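Local coordinates for protein succinate-semialdehyde dehydrogenase (Streptococcus pyogenes MGAS1882, PDB 4OGD) that probably oxidises succinic semialdehyde to succinate, binding NADP+ as its cofactor in an aldehyde dehydrogenase fold, at residues 381-394 with 404-417. Numbering follows the deposited sequence.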
ATOM      1  N   ALA A 381      22.709 -14.280   2.605  1.00  9.81           N
ATOM      2  CA  ALA A 381      22.075 -13.151   1.929  1.00  8.74           C
ATOM      3  C   ALA A 381      20.665 -12.889   2.460  1.00  8.26           C
ATOM      4  O   ALA A 381      20.272 -11.730   2.660  1.00  8.74           O
ATOM      5  CB  ALA A 381      22.051 -13.382   0.414  1.00  8.59           C
ATOM      6  N   ASN A 382      19.920 -13.966   2.717  1.00  7.72           N
ATOM      7  CA  ASN A 382      18.524 -13.845   3.133  1.00  8.35           C
ATOM      8  C   ASN A 382      18.344 -13.737   4.636  1.00 10.03           C
ATOM      9  O   ASN A 382      17.242 -13.434   5.104  1.00  8.29           O
ATOM     10  CB  ASN A 382      17.692 -15.008   2.586  1.00  9.48           C
ATOM     11  CG  ASN A 382      17.533 -14.943   1.088  1.00  7.42           C
ATOM     12  OD1 ASN A 382      17.712 -13.883   0.494  1.00  9.36           O
ATOM     13  ND2 ASN A 382      17.181 -16.069   0.465  1.00  8.67           N
ATOM     14  N   ASP A 383      19.413 -14.002   5.389  1.00  9.29           N
ATOM     15  CA  ASP A 383      19.366 -13.838   6.836  1.00  9.20           C
ATOM     16  C   ASP A 383      19.582 -12.366   7.150  1.00  9.61           C
ATOM     17  O   ASP A 383      20.651 -11.957   7.603  1.00  9.66           O
ATOM     18  CB  ASP A 383      20.415 -14.715   7.528  1.00  8.71           C
ATOM     19  CG  ASP A 383      20.333 -14.648   9.042  1.00 10.25           C
ATOM     20  OD1 ASP A 383      19.232 -14.380   9.574  1.00 11.16           O
ATOM     21  OD2 ASP A 383      21.376 -14.876   9.706  1.00 12.47           O
ATOM     22  N   SER A 384      18.550 -11.571   6.893  1.00 10.34           N
ATOM     23  CA  SER A 384      18.661 -10.120   6.982  1.00  7.83           C
ATOM     24  C   SER A 384      17.296  -9.533   7.286  1.00  7.01           C
ATOM     25  O   SER A 384      16.278 -10.053   6.826  1.00  8.93           O
ATOM     26  CB  SER A 384      19.161  -9.569   5.647  1.00  8.06           C
ATOM     27  OG  SER A 384      19.308  -8.158   5.699  1.00  8.42           O
ATOM     28  N   ASN A 385      17.278  -8.464   8.076  1.00  8.10           N
ATOM     29  CA  ASN A 385      16.062  -7.697   8.300  1.00  9.63           C
ATOM     30  C   ASN A 385      15.772  -6.766   7.138  1.00  7.52           C
ATOM     31  O   ASN A 385      14.723  -6.140   7.092  1.00  7.97           O
ATOM     32  CB  ASN A 385      16.179  -6.873   9.575  1.00 12.12           C
ATOM     33  CG  ASN A 385      16.207  -7.736  10.809  1.00 14.21           C
ATOM     34  OD1 ASN A 385      15.479  -8.722  10.892  1.00 16.12           O
ATOM     35  ND2 ASN A 385      17.055  -7.381  11.769  1.00 17.48           N
ATOM     36  N   TYR A 386      16.706  -6.695   6.197  1.00  9.12           N
ATOM     37  CA  TYR A 386      16.564  -5.845   5.022  1.00  7.69           C
ATOM     38  C   TYR A 386      16.380  -6.683   3.774  1.00  7.85           C
ATOM     39  O   TYR A 386      16.652  -7.882   3.764  1.00  8.36           O
ATOM     40  CB  TYR A 386      17.815  -4.985   4.861  1.00  9.03           C
ATOM     41  CG  TYR A 386      18.131  -4.159   6.078  1.00  9.70           C
ATOM     42  CD1 TYR A 386      18.993  -4.630   7.055  1.00 10.42           C
ATOM     43  CD2 TYR A 386      17.552  -2.908   6.249  1.00 17.24           C
ATOM     44  CE1 TYR A 386      19.282  -3.873   8.177  1.00 14.18           C
ATOM     45  CE2 TYR A 386      17.831  -2.145   7.365  1.00 19.21           C
ATOM     46  CZ  TYR A 386      18.702  -2.631   8.320  1.00 18.34           C
ATOM     47  OH  TYR A 386      18.983  -1.872   9.430  1.00 24.32           O
ATOM     48  N   GLY A 387      15.923  -6.049   2.703  1.00  6.99           N
ATOM     49  CA  GLY A 387      15.826  -6.739   1.434  1.00  8.04           C
ATOM     50  C   GLY A 387      15.557  -5.727   0.345  1.00  9.06           C
ATOM     51  O   GLY A 387      14.495  -5.739  -0.270  1.00  6.28           O
ATOM     52  N   LEU A 388      16.518  -4.840   0.106  1.00  7.15           N
ATOM     53  CA  LEU A 388      16.297  -3.776  -0.867  1.00  6.85           C
ATOM     54  C   LEU A 388      16.866  -4.142  -2.226  1.00  7.66           C
ATOM     55  O   LEU A 388      16.115  -4.392  -3.175  1.00  8.28           O
ATOM     56  CB  LEU A 388      16.889  -2.450  -0.380  1.00  7.04           C
ATOM     57  CG  LEU A 388      16.602  -1.255  -1.300  1.00  6.80           C
ATOM     58  CD1 LEU A 388      15.106  -1.032  -1.542  1.00  7.34           C
ATOM     59  CD2 LEU A 388      17.205  -0.021  -0.666  1.00  5.82           C
ATOM     60  N   GLY A 389      18.194  -4.181  -2.313  1.00  6.14           N
ATOM     61  CA  GLY A 389      18.863  -4.539  -3.551  1.00  6.56           C
ATOM     62  C   GLY A 389      19.793  -5.724  -3.380  1.00  8.00           C
ATOM     63  O   GLY A 389      19.500  -6.661  -2.640  1.00  9.27           O
ATOM     64  N   GLY A 390      20.934  -5.669  -4.057  1.00  7.27           N
ATOM     65  CA  GLY A 390      21.880  -6.771  -4.021  1.00  8.38           C
ATOM     66  C   GLY A 390      22.469  -7.015  -5.386  1.00  8.43           C
ATOM     67  O   GLY A 390      21.950  -6.534  -6.389  1.00  8.87           O
ATOM     68  N   THR A 391      23.567  -7.767  -5.420  1.00  6.76           N
ATOM     69  CA  THR A 391      24.276  -8.043  -6.659  1.00  8.79           C
ATOM     70  C   THR A 391      24.589  -9.517  -6.750  1.00  7.94           C
ATOM     71  O   THR A 391      24.928 -10.132  -5.743  1.00  9.44           O
ATOM     72  CB  THR A 391      25.594  -7.260  -6.698  1.00  8.31           C
ATOM     73  OG1 THR A 391      25.310  -5.864  -6.843  1.00  8.35           O
ATOM     74  CG2 THR A 391      26.503  -7.722  -7.853  1.00 10.59           C
ATOM     75  N   ILE A 392      24.443 -10.087  -7.941  1.00  7.81           N
ATOM     76  CA  ILE A 392      24.958 -11.428  -8.192  1.00  8.02           C
ATOM     77  C   ILE A 392      26.053 -11.317  -9.245  1.00  9.41           C
ATOM     78  O   ILE A 392      25.809 -10.814 -10.349  1.00  9.37           O
ATOM     79  CB  ILE A 392      23.874 -12.398  -8.706  1.00  8.21           C
ATOM     80  CG1 ILE A 392      22.646 -12.425  -7.788  1.00  9.59           C
ATOM     81  CG2 ILE A 392      24.472 -13.793  -8.886  1.00  9.82           C
ATOM     82  CD1 ILE A 392      22.939 -12.829  -6.360  1.00 12.08           C
ATOM     83  N   PHE A 393      27.258 -11.763  -8.889  1.00  9.44           N
ATOM     84  CA  PHE A 393      28.394 -11.736  -9.805  1.00 11.14           C
ATOM     85  C   PHE A 393      28.693 -13.134 -10.325  1.00 12.17           C
ATOM     86  O   PHE A 393      29.116 -14.019  -9.573  1.00 11.62           O
ATOM     87  CB  PHE A 393      29.629 -11.113  -9.141  1.00  8.78           C
ATOM     88  CG  PHE A 393      30.233 -10.016  -9.952  1.00  9.93           C
ATOM     89  CD1 PHE A 393      31.151 -10.305 -10.951  1.00 11.22           C
ATOM     90  CD2 PHE A 393      29.844  -8.702  -9.757  1.00 10.00           C
ATOM     91  CE1 PHE A 393      31.693  -9.301 -11.717  1.00 14.45           C
ATOM     92  CE2 PHE A 393      30.381  -7.693 -10.521  1.00 12.31           C
ATOM     93  CZ  PHE A 393      31.305  -7.996 -11.509  1.00 13.74           C
ATOM     94  N   SER A 394      28.449 -13.323 -11.619  1.00 10.70           N
ATOM     95  CA  SER A 394      28.586 -14.619 -12.270  1.00 11.13           C
ATOM     96  C   SER A 394      28.735 -14.446 -13.776  1.00 14.45           C
ATOM     97  O   SER A 394      28.008 -13.661 -14.391  1.00 11.67           O
ATOM     98  CB  SER A 394      27.365 -15.492 -11.978  1.00 11.19           C
ATOM     99  OG  SER A 394      27.405 -16.688 -12.749  1.00 14.04           O
ATOM    100  N   ALA A 404      19.702 -15.021  -8.365  1.00  9.17           N
ATOM    101  CA  ALA A 404      18.990 -13.774  -8.069  1.00  8.08           C
ATOM    102  C   ALA A 404      17.559 -14.036  -7.592  1.00  8.74           C
ATOM    103  O   ALA A 404      17.098 -13.427  -6.620  1.00  9.95           O
ATOM    104  CB  ALA A 404      18.976 -12.866  -9.300  1.00 10.34           C
ATOM    105  N   ALA A 405      16.868 -14.956  -8.260  1.00  8.78           N
ATOM    106  CA  ALA A 405      15.478 -15.257  -7.922  1.00 10.95           C
ATOM    107  C   ALA A 405      15.365 -15.833  -6.518  1.00 10.11           C
ATOM    108  O   ALA A 405      14.331 -15.682  -5.861  1.00 11.31           O
ATOM    109  CB  ALA A 405      14.877 -16.226  -8.938  1.00 10.32           C
ATOM    110  N   LYS A 406      16.428 -16.481  -6.052  1.00  9.82           N
ATOM    111  CA  LYS A 406      16.407 -17.078  -4.719  1.00  7.89           C
ATOM    112  C   LYS A 406      16.657 -16.080  -3.588  1.00  8.13           C
ATOM    113  O   LYS A 406      16.478 -16.416  -2.415  1.00 10.67           O
ATOM    114  CB  LYS A 406      17.405 -18.233  -4.634  1.00  8.56           C
ATOM    115  CG  LYS A 406      17.031 -19.393  -5.536  1.00 10.13           C
ATOM    116  CD  LYS A 406      18.081 -20.495  -5.481  1.00 11.77           C
ATOM    117  CE  LYS A 406      17.655 -21.684  -6.328  1.00 18.91           C
ATOM    118  NZ  LYS A 406      18.740 -22.702  -6.385  1.00 23.99           N
ATOM    119  N   ILE A 407      17.062 -14.862  -3.930  1.00  7.67           N
ATOM    120  CA  ILE A 407      17.319 -13.848  -2.907  1.00  7.56           C
ATOM    121  C   ILE A 407      16.031 -13.130  -2.524  1.00  9.56           C
ATOM    122  O   ILE A 407      15.262 -12.695  -3.396  1.00  8.83           O
ATOM    123  CB  ILE A 407      18.362 -12.799  -3.364  1.00  7.28           C
ATOM    124  CG1 ILE A 407      19.615 -13.486  -3.921  1.00  9.42           C
ATOM    125  CG2 ILE A 407      18.749 -11.896  -2.199  1.00  8.09           C
ATOM    126  CD1 ILE A 407      20.235 -14.501  -2.956  1.00 10.22           C
ATOM    127  N   GLU A 408      15.795 -13.019  -1.218  1.00  8.28           N
ATOM    128  CA  GLU A 408      14.644 -12.303  -0.681  1.00  7.35           C
ATOM    129  C   GLU A 408      14.968 -10.812  -0.645  1.00  9.19           C
ATOM    130  O   GLU A 408      15.481 -10.287   0.354  1.00 13.08           O
ATOM    131  CB  GLU A 408      14.312 -12.823   0.723  1.00  7.46           C
ATOM    132  CG  GLU A 408      13.819 -14.259   0.710  1.00  8.10           C
ATOM    133  CD  GLU A 408      13.498 -14.791   2.092  1.00  9.33           C
ATOM    134  OE1 GLU A 408      14.044 -14.267   3.085  1.00 10.01           O
ATOM    135  OE2 GLU A 408      12.701 -15.749   2.178  1.00 11.01           O
ATOM    136  N   THR A 409      14.682 -10.138  -1.755  1.00  6.07           N
ATOM    137  CA  THR A 409      15.021  -8.734  -1.918  1.00  5.33           C
ATOM    138  C   THR A 409      14.236  -8.162  -3.088  1.00  7.00           C
ATOM    139  O   THR A 409      13.744  -8.909  -3.937  1.00  7.09           O
ATOM    140  CB  THR A 409      16.534  -8.559  -2.182  1.00  7.84           C
ATOM    141  OG1 THR A 409      16.875  -7.177  -2.066  1.00  8.06           O
ATOM    142  CG2 THR A 409      16.906  -9.049  -3.578  1.00  7.20           C
ATOM    143  N   GLY A 410      14.134  -6.836  -3.154  1.00  6.49           N
ATOM    144  CA  GLY A 410      13.339  -6.199  -4.191  1.00  7.49           C
ATOM    145  C   GLY A 410      14.048  -6.001  -5.520  1.00  6.94           C
ATOM    146  O   GLY A 410      13.399  -5.820  -6.558  1.00  6.83           O
ATOM    147  N   MET A 411      15.380  -6.017  -5.500  1.00  6.47           N
ATOM    148  CA  MET A 411      16.167  -5.758  -6.704  1.00  6.62           C
ATOM    149  C   MET A 411      17.448  -6.582  -6.734  1.00  6.12           C
ATOM    150  O   MET A 411      18.128  -6.726  -5.723  1.00  7.99           O
ATOM    151  CB  MET A 411      16.538  -4.272  -6.792  1.00  6.26           C
ATOM    152  CG  MET A 411      15.340  -3.348  -6.884  1.00  5.90           C
ATOM    153  SD  MET A 411      15.754  -1.601  -6.801  1.00  7.58           S
ATOM    154  CE  MET A 411      16.263  -1.443  -5.093  1.00  7.91           C
ATOM    155  N   SER A 412      17.788  -7.096  -7.909  1.00  8.31           N
ATOM    156  CA  SER A 412      19.046  -7.826  -8.076  1.00  8.23           C
ATOM    157  C   SER A 412      19.787  -7.282  -9.274  1.00  8.62           C
ATOM    158  O   SER A 412      19.242  -7.252 -10.378  1.00  8.97           O
ATOM    159  CB  SER A 412      18.788  -9.323  -8.253  1.00  9.86           C
ATOM    160  OG  SER A 412      18.204  -9.883  -7.086  1.00  8.21           O
ATOM    161  N   PHE A 413      21.024  -6.838  -9.050  1.00  8.87           N
ATOM    162  CA  PHE A 413      21.837  -6.263 -10.108  1.00  8.85           C
ATOM    163  C   PHE A 413      22.893  -7.269 -10.518  1.00  8.85           C
ATOM    164  O   PHE A 413      23.677  -7.738  -9.688  1.00 10.62           O
ATOM    165  CB  PHE A 413      22.462  -4.953  -9.630  1.00  9.35           C
ATOM    166  CG  PHE A 413      21.446  -3.937  -9.195  1.00 10.15           C
ATOM    167  CD1 PHE A 413      20.671  -3.275 -10.139  1.00 11.51           C
ATOM    168  CD2 PHE A 413      21.250  -3.662  -7.852  1.00  9.96           C
ATOM    169  CE1 PHE A 413      19.711  -2.351  -9.746  1.00 10.75           C
ATOM    170  CE2 PHE A 413      20.289  -2.735  -7.448  1.00 11.08           C
ATOM    171  CZ  PHE A 413      19.528  -2.078  -8.400  1.00  7.92           C
ATOM    172  N   ILE A 414      22.906  -7.619 -11.796  1.00  9.72           N
ATOM    173  CA  ILE A 414      23.793  -8.686 -12.269  1.00  8.72           C
ATOM    174  C   ILE A 414      25.131  -8.106 -12.747  1.00 10.74           C
ATOM    175  O   ILE A 414      25.149  -7.201 -13.584  1.00  8.77           O
ATOM    176  CB  ILE A 414      23.135  -9.503 -13.408  1.00  9.78           C
ATOM    177  CG1 ILE A 414      21.782 -10.079 -12.969  1.00 11.28           C
ATOM    178  CG2 ILE A 414      24.090 -10.594 -13.927  1.00  9.73           C
ATOM    179  CD1 ILE A 414      21.799 -10.825 -11.653  1.00 10.43           C
ATOM    180  N   ASN A 415      26.235  -8.620 -12.196  1.00  9.56           N
ATOM    181  CA  ASN A 415      27.588  -8.192 -12.577  1.00 10.08           C
ATOM    182  C   ASN A 415      27.816  -6.685 -12.492  1.00 11.15           C
ATOM    183  O   ASN A 415      28.555  -6.105 -13.287  1.00 11.39           O
ATOM    184  CB  ASN A 415      27.946  -8.722 -13.965  1.00 11.67           C
ATOM    185  CG  ASN A 415      28.070 -10.224 -13.982  1.00 10.11           C
ATOM    186  OD1 ASN A 415      28.526 -10.818 -13.010  1.00 11.30           O
ATOM    187  ND2 ASN A 415      27.649 -10.849 -15.068  1.00 10.35           N
ATOM    188  N   SER A 416      27.194  -6.066 -11.494  1.00 11.71           N
ATOM    189  CA  SER A 416      27.184  -4.617 -11.367  1.00 11.24           C
ATOM    190  C   SER A 416      26.655  -4.221 -10.005  1.00  9.83           C
ATOM    191  O   SER A 416      25.933  -4.990  -9.370  1.00 10.71           O
ATOM    192  CB  SER A 416      26.292  -3.998 -12.444  1.00 10.17           C
ATOM    193  OG  SER A 416      24.989  -4.571 -12.418  1.00 10.74           O
ATOM    194  N   GLY A 417      27.022  -3.027  -9.555  1.00  8.37           N
ATOM    195  CA  GLY A 417      26.411  -2.434  -8.380  1.00 11.82           C
ATOM    196  C   GLY A 417      25.049  -1.873  -8.747  1.00  9.83           C
ATOM    197  O   GLY A 417      24.570  -2.073  -9.864  1.00  9.29           O
TER
HETATM  198  O   HOH W   1      18.770  -9.906   0.939  1.00 10.93           O
HETATM  199  O   HOH W   2      15.450 -15.829   5.554  1.00 18.70           O
HETATM  200  O   HOH W   3      16.412 -10.422   2.800  1.00 10.31           O
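Thr391 and Ile392 pair in parallel register with Phe413 and Ile414, closing the beta-alpha-beta unit formed by strand 391-393, helix 397-406 and strand 411-414 in the aldehyde dehydrogenase fold. Three backbone bonds define the pairing: Phe413 N to Gly390 O, Ile392 N to Phe413 O, and Asn415 N to Ile392 O, the straightest at 172°. The packing is tight on the helix-covered face. There Ile392 has CG1 beside the backbone N (chi1 -53°), which brings this branch 4.0 Å from Ala404 CB, while Ile392 CB meets Ile414 CD1 at 3.9 Å. On the other face the Thr391 hydroxyl donates from OG1 to Ser416 O (2.7 Å). Strand 411-414 is not a free edge, because Met411 to Phe413 pair with a strand of the second subunit and carry the sheet across the dimer interface.

The water-lined side lies at the end of helix 374-382. Here the Asn382 amide grips two backbone groups: ND2 donates to Lys406 O, in both the amide and carbonyl planes, and OD1 accepts from Glu408 N at 2.7 Å, the donor standing 43° out of the carbonyl plane. Waters bridge this part, one between Asn382 O and Glu408 OE1, whose carboxylate also binds Lys430 and, through OE2, Tyr36 and Lys37 of the second subunit.

At the far end Asn415 imitates a backbone partner of Ser394: OD1 accepts from Ser394 N and ND2 donates to Ser394 O (2.9 Å), while Asn415 OD1 sits 3.4 Å above the Phe393 ring plane, offset toward its rim.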